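Long-range contacts in endoglucanase (Uncultured bacterium, PDB 3X17), which probably hydrolyses internal beta-1,4-glucosidic bonds of cellulose and belongs to glycoside hydrolase family 9, with an N-terminal Ig-like domain: residues R131-A135 / H145-H149; R411-Y417 / E457-A461. All blocks are in the same frame, centred on the assembly; numbering follows the deposited sequence.

Contact 1 of 2, residues R131-A135 / H145-H149. With ZN (zinc ion), chain C.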
loop_
_atom_site.group_PDB
_atom_site.type_symbol
_atom_site.label_atom_id
_atom_site.label_comp_id
_atom_site.label_asym_id
_atom_site.label_seq_id
_atom_site.Cartn_x
_atom_site.Cartn_y
_atom_site.Cartn_z
ATOM N N ARG A 131 12.139 -9.124 -4.524
ATOM C CA ARG A 131 12.005 -10.371 -5.291
ATOM C C ARG A 131 12.738 -11.555 -4.659
ATOM O O ARG A 131 13.789 -11.391 -4.053
ATOM C CB ARG A 131 12.481 -10.205 -6.723
ATOM C CG ARG A 131 11.597 -9.317 -7.595
ATOM C CD ARG A 131 12.163 -9.225 -9.064
ATOM N NE ARG A 131 11.423 -8.244 -9.871
ATOM C CZ ARG A 131 11.618 -8.037 -11.175
ATOM N NH1 ARG A 131 12.552 -8.726 -11.831
ATOM N NH2 ARG A 131 10.873 -7.145 -11.836
ATOM N N CYS A 132 12.128 -12.732 -4.749
ATOM C CA CYS A 132 12.657 -13.948 -4.137
ATOM C C CYS A 132 13.072 -14.868 -5.268
ATOM O O CYS A 132 12.476 -14.830 -6.347
ATOM C CB CYS A 132 11.560 -14.626 -3.327
ATOM S SG CYS A 132 11.970 -16.169 -2.452
ATOM N N GLY A 133 14.149 -15.624 -5.063
ATOM C CA GLY A 133 14.495 -16.672 -6.006
ATOM C C GLY A 133 15.409 -16.182 -7.116
ATOM O O GLY A 133 15.492 -16.786 -8.182
ATOM N N VAL A 134 16.058 -15.049 -6.901
ATOM C CA VAL A 134 16.899 -14.495 -7.946
ATOM C C VAL A 134 17.982 -13.645 -7.307
ATOM O O VAL A 134 17.721 -12.948 -6.329
ATOM C CB VAL A 134 16.078 -13.648 -8.941
ATOM C CG1 VAL A 134 15.398 -12.449 -8.216
ATOM C CG2 VAL A 134 16.980 -13.182 -10.102
ATOM N N ALA A 135 19.204 -13.739 -7.831
ATOM C CA ALA A 135 20.322 -12.957 -7.291
ATOM C C ALA A 135 20.096 -11.480 -7.581
ATOM O O ALA A 135 19.605 -11.133 -8.651
ATOM C CB ALA A 135 21.679 -13.429 -7.916
ATOM N N HIS A 145 22.259 -9.771 -2.772
ATOM C CA HIS A 145 22.275 -11.070 -2.147
ATOM C C HIS A 145 22.320 -12.091 -3.259
ATOM O O HIS A 145 21.870 -11.814 -4.368
ATOM C CB HIS A 145 21.029 -11.268 -1.260
ATOM C CG HIS A 145 19.734 -11.383 -2.020
ATOM N ND1 HIS A 145 18.730 -10.435 -1.936
ATOM C CD2 HIS A 145 19.239 -12.384 -2.783
ATOM C CE1 HIS A 145 17.692 -10.831 -2.657
ATOM N NE2 HIS A 145 17.986 -12.003 -3.200
ATOM N N ALA A 146 22.887 -13.259 -2.973
ATOM C CA ALA A 146 22.956 -14.331 -3.963
ATOM C C ALA A 146 21.589 -14.994 -4.083
ATOM O O ALA A 146 20.647 -14.641 -3.366
ATOM C CB ALA A 146 24.017 -15.390 -3.548
ATOM N N LEU A 147 21.497 -15.988 -4.942
ATOM C CA LEU A 147 20.275 -16.712 -5.183
ATOM C C LEU A 147 19.673 -17.247 -3.918
ATOM O O LEU A 147 20.316 -17.936 -3.189
ATOM C CB LEU A 147 20.560 -17.876 -6.092
ATOM C CG LEU A 147 19.521 -18.360 -7.079
ATOM C CD1 LEU A 147 19.629 -19.802 -7.332
ATOM C CD2 LEU A 147 18.165 -18.001 -6.704
ATOM N N ASP A 148 18.416 -16.947 -3.675
ATOM C CA ASP A 148 17.746 -17.388 -2.440
ATOM C C ASP A 148 16.591 -18.323 -2.746
ATOM O O ASP A 148 15.844 -18.108 -3.710
ATOM C CB ASP A 148 17.203 -16.169 -1.694
ATOM C CG ASP A 148 16.300 -15.297 -2.583
ATOM O OD1 ASP A 148 16.700 -14.981 -3.729
ATOM O OD2 ASP A 148 15.170 -14.972 -2.154
ATOM N N HIS A 149 16.353 -19.281 -1.861
ATOM C CA HIS A 149 15.069 -19.962 -1.833
ATOM C C HIS A 149 14.811 -20.550 -3.206
ATOM O O HIS A 149 13.660 -20.693 -3.642
ATOM C CB HIS A 149 13.935 -18.991 -1.448
ATOM C CG HIS A 149 14.077 -18.427 -0.065
ATOM N ND1 HIS A 149 14.138 -17.074 0.183
ATOM C CD2 HIS A 149 14.245 -19.037 1.137
ATOM C CE1 HIS A 149 14.292 -16.867 1.482
ATOM N NE2 HIS A 149 14.371 -18.044 2.082
HETATM ZN ZN ZN C . 13.624 -15.577 -1.191
#
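C132, D148 and H149 converge on one zinc ion, and the metal bonds link 131-135 to 145-149. C132 SG lies 2.2 Å from the zinc. On the other segment D148 OD2 binds it at 1.9 Å and H149 ND1 at 2.1 Å; NE2 of H175 supplies the fourth protein ligand. The thiolate reaches the metal because SG stands anti to the backbone N of C132 (chi1 -180°).

Hydrogen bonding fixes the carboxylate that joins the two loops. G133 N donates to D148 OD2 at 3.2 Å with an N-H...O angle of 157°, arriving from above the carboxylate plane, 40° out of it, and it also makes a weaker, more bent bond to OD1. V134 N meets D148 OD1 on its syn side at 3.2 Å. Two successive backbone amides, second-shell donors, thus position the first-shell D148, and one oxygen is shared between zinc and G133 N. Weak, bent bonds run from H145 NE2 to V134 O and, within its own segment, to D148 OD1, so the H145 imidazole weakly links V134 O with the D148 carboxylate. The remaining nitrogen of the H149 ring, NE2, bonds to D261, which would help hold that ligand's orientation.

C-H contacts add to this. G133 CA comes within 3.0 Å of D148 O as a CA-H...O contact, and the positive phi of G133 itself calls for glycine. L147 CD2 lies near the carbonyl of G133.

The site is a loop-borne, probably structural zinc centre: 131-135 follows helix 115-130 and leads into strand 136-137, which pairs antiparallel with strand 144-145, while strand 265-271 touches C132 and H149 through R265.

Contact 2 of 2, residues R411-Y417 / E457-A461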
loop_
_atom_site.group_PDB
_atom_site.type_symbol
_atom_site.label_atom_id
_atom_site.label_comp_id
_atom_site.label_asym_id
_atom_site.label_seq_id
_atom_site.Cartn_x
_atom_site.Cartn_y
_atom_site.Cartn_z
ATOM N N ARG A 411 -17.270 9.535 1.236
ATOM C CA ARG A 411 -17.869 10.523 2.126
ATOM C C ARG A 411 -17.558 10.225 3.597
ATOM O O ARG A 411 -17.030 11.077 4.310
ATOM C CB ARG A 411 -19.385 10.681 1.882
ATOM C CG ARG A 411 -19.853 12.141 1.890
ATOM C CD ARG A 411 -21.361 12.283 1.675
ATOM N NE ARG A 411 -21.757 11.765 0.369
ATOM C CZ ARG A 411 -22.670 10.813 0.181
ATOM N NH1 ARG A 411 -23.352 10.332 1.213
ATOM N NH2 ARG A 411 -22.915 10.357 -1.042
ATOM N N SER A 412 -17.778 8.992 4.031
ATOM C CA SER A 412 -17.310 8.642 5.376
ATOM C C SER A 412 -15.797 8.854 5.578
ATOM O O SER A 412 -15.392 9.385 6.603
ATOM C CB SER A 412 -17.747 7.234 5.796
ATOM O OG SER A 412 -17.249 6.292 4.873
ATOM N N VAL A 413 -14.965 8.480 4.604
ATOM C CA VAL A 413 -13.539 8.777 4.735
ATOM C C VAL A 413 -13.311 10.283 4.950
ATOM O O VAL A 413 -12.617 10.676 5.887
ATOM C CB VAL A 413 -12.683 8.244 3.565
ATOM C CG1 VAL A 413 -11.275 8.771 3.674
ATOM C CG2 VAL A 413 -12.664 6.718 3.591
ATOM N N PHE A 414 -13.897 11.107 4.082
ATOM C CA PHE A 414 -13.727 12.548 4.150
ATOM C C PHE A 414 -14.149 13.139 5.491
ATOM O O PHE A 414 -13.458 14.005 6.038
ATOM C CB PHE A 414 -14.481 13.238 3.030
ATOM C CG PHE A 414 -14.097 14.690 2.858
ATOM C CD1 PHE A 414 -12.859 15.028 2.324
ATOM C CD2 PHE A 414 -14.914 15.710 3.365
ATOM C CE1 PHE A 414 -12.455 16.361 2.233
ATOM C CE2 PHE A 414 -14.522 17.045 3.269
ATOM C CZ PHE A 414 -13.286 17.368 2.712
ATOM N N GLN A 415 -15.237 12.620 6.056
ATOM C CA GLN A 415 -15.685 13.063 7.374
ATOM C C GLN A 415 -14.671 12.780 8.482
ATOM O O GLN A 415 -14.485 13.602 9.409
ATOM C CB GLN A 415 -17.020 12.416 7.721
ATOM C CG GLN A 415 -17.279 12.333 9.216
ATOM C CD GLN A 415 -18.652 11.753 9.552
ATOM O OE1 GLN A 415 -18.940 11.455 10.711
ATOM N NE2 GLN A 415 -19.505 11.609 8.546
ATOM N N THR A 416 -14.036 11.603 8.431
ATOM C CA THR A 416 -12.973 11.310 9.396
ATOM C C THR A 416 -11.783 12.246 9.181
ATOM O O THR A 416 -11.217 12.797 10.127
ATOM C CB THR A 416 -12.521 9.837 9.331
ATOM O OG1 THR A 416 -13.666 8.983 9.418
ATOM C CG2 THR A 416 -11.569 9.505 10.499
ATOM N N TYR A 417 -11.429 12.460 7.926
ATOM C CA TYR A 417 -10.316 13.334 7.613
ATOM C C TYR A 417 -10.551 14.719 8.233
ATOM O O TYR A 417 -9.619 15.352 8.744
ATOM C CB TYR A 417 -10.157 13.434 6.099
ATOM C CG TYR A 417 -9.473 14.688 5.593
ATOM C CD1 TYR A 417 -8.088 14.791 5.577
ATOM C CD2 TYR A 417 -10.214 15.736 5.046
ATOM C CE1 TYR A 417 -7.443 15.943 5.088
ATOM C CE2 TYR A 417 -9.580 16.859 4.500
ATOM C CZ TYR A 417 -8.189 16.959 4.550
ATOM O OH TYR A 417 -7.543 18.066 4.040
ATOM N N GLU A 457 -11.770 18.796 -2.944
ATOM C CA GLU A 457 -11.476 18.477 -1.572
ATOM C C GLU A 457 -11.092 17.022 -1.398
ATOM O O GLU A 457 -10.387 16.695 -0.517
ATOM C CB GLU A 457 -12.594 18.880 -0.625
ATOM C CG GLU A 457 -13.839 18.069 -0.667
ATOM C CD GLU A 457 -14.974 18.708 0.104
ATOM O OE1 GLU A 457 -14.792 19.770 0.711
ATOM O OE2 GLU A 457 -16.050 18.123 0.127
ATOM N N TYR A 458 -11.561 16.146 -2.252
ATOM C CA TYR A 458 -11.232 14.727 -2.097
ATOM C C TYR A 458 -9.770 14.524 -2.495
ATOM O O TYR A 458 -8.999 13.889 -1.781
ATOM C CB TYR A 458 -12.151 13.844 -2.928
ATOM C CG TYR A 458 -13.498 13.562 -2.288
ATOM C CD1 TYR A 458 -13.821 14.051 -1.029
ATOM C CD2 TYR A 458 -14.456 12.825 -2.963
ATOM C CE1 TYR A 458 -15.087 13.830 -0.473
ATOM C CE2 TYR A 458 -15.701 12.567 -2.409
ATOM C CZ TYR A 458 -16.011 13.063 -1.166
ATOM O OH TYR A 458 -17.226 12.731 -0.602
ATOM N N GLU A 459 -9.368 15.187 -3.570
ATOM C CA GLU A 459 -7.994 15.113 -4.033
ATOM C C GLU A 459 -7.025 15.720 -3.017
ATOM O O GLU A 459 -5.930 15.177 -2.757
ATOM C CB GLU A 459 -7.875 15.816 -5.378
ATOM C CG GLU A 459 -6.669 15.399 -6.192
ATOM C CD GLU A 459 -6.687 15.995 -7.599
ATOM O OE1 GLU A 459 -7.474 15.521 -8.432
ATOM O OE2 GLU A 459 -5.970 16.976 -7.852
ATOM N N ARG A 460 -7.467 16.790 -2.369
ATOM C CA ARG A 460 -6.682 17.345 -1.278
ATOM C C ARG A 460 -6.561 16.330 -0.132
ATOM O O ARG A 460 -5.473 16.145 0.415
ATOM C CB ARG A 460 -7.243 18.680 -0.762
ATOM C CG ARG A 460 -6.396 19.272 0.397
ATOM C CD ARG A 460 -6.973 20.599 0.926
ATOM N NE ARG A 460 -8.131 20.383 1.801
ATOM C CZ ARG A 460 -9.387 20.736 1.505
ATOM N NH1 ARG A 460 -9.652 21.343 0.348
ATOM N NH2 ARG A 460 -10.379 20.476 2.360
ATOM N N ALA A 461 -7.678 15.709 0.238
ATOM C CA ALA A 461 -7.673 14.755 1.334
ATOM C C ALA A 461 -6.784 13.557 1.016
ATOM O O ALA A 461 -6.155 13.018 1.907
ATOM C CB ALA A 461 -9.098 14.302 1.694
#
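The Y417 ring carries the methyl of A461 on one face: CB sits 3.7 Å from the ring centroid and only 7° off the normal, a CH-pi contact over the centre. At that ring's edge lie F414 O, in plane, and NH2 of R460. The F414 ring is stacked on the E457 carboxylate, planes 27° apart, with F414 CZ 3.4 Å from E457 CD; A461 CB lies at the edge of the phenylalanine ring. Y458 meets F414 obliquely, and its CE1 approaches F414 CG at 3.6 Å, near the plane of the tyrosine ring.

F414 is a knob in a hole formed by E457, Y458, R460 and A461, put there by CG standing anti to its backbone N. It joins helices 396-418 and 456-469 of the (alpha/alpha)6 barrel, whose short segments cross at 62° with axes 10.7 Å apart. Helix 435-452 borders the same interface, L446 touching both Y458 and A461.

R460 NE donates to Y417 OH at 3.3 Å, the hydroxyl lying tilted from the guanidinium plane. Replacing Y417 by an alanine would probably leave R460 NE without this acceptor and open a gap beside the A461 methyl. The E457 carboxylate has a salt bridge to R455, which probably offsets its charge, while the carboxylate stacks, tilted, against F414. R411 passes its CG by Y458 OH at 3.7 Å, while its guanidinium pairs with E408.

Overall arrangement
Contact 1 and contact 2 both fall within the glycosyl hydrolase family 9 range, yet they lie on opposite sides of the chain's centre, about 41 Å apart between centres and about 29 Å between nearest atoms, so they do not touch. Along the chain they come in series, the loop contact 131-135 / 145-149 closing well before 411-417 / 457-461 opens. They share no helix or strand: contact 1 ties loops next to helix 115-130 through a metal, whereas contact 2 joins helices 396-418 and 456-469 by side-chain packing. The two contacts thus lie in different parts of the family 9 region: a metal-linked loop pair early in it, and a helix-helix junction late in it.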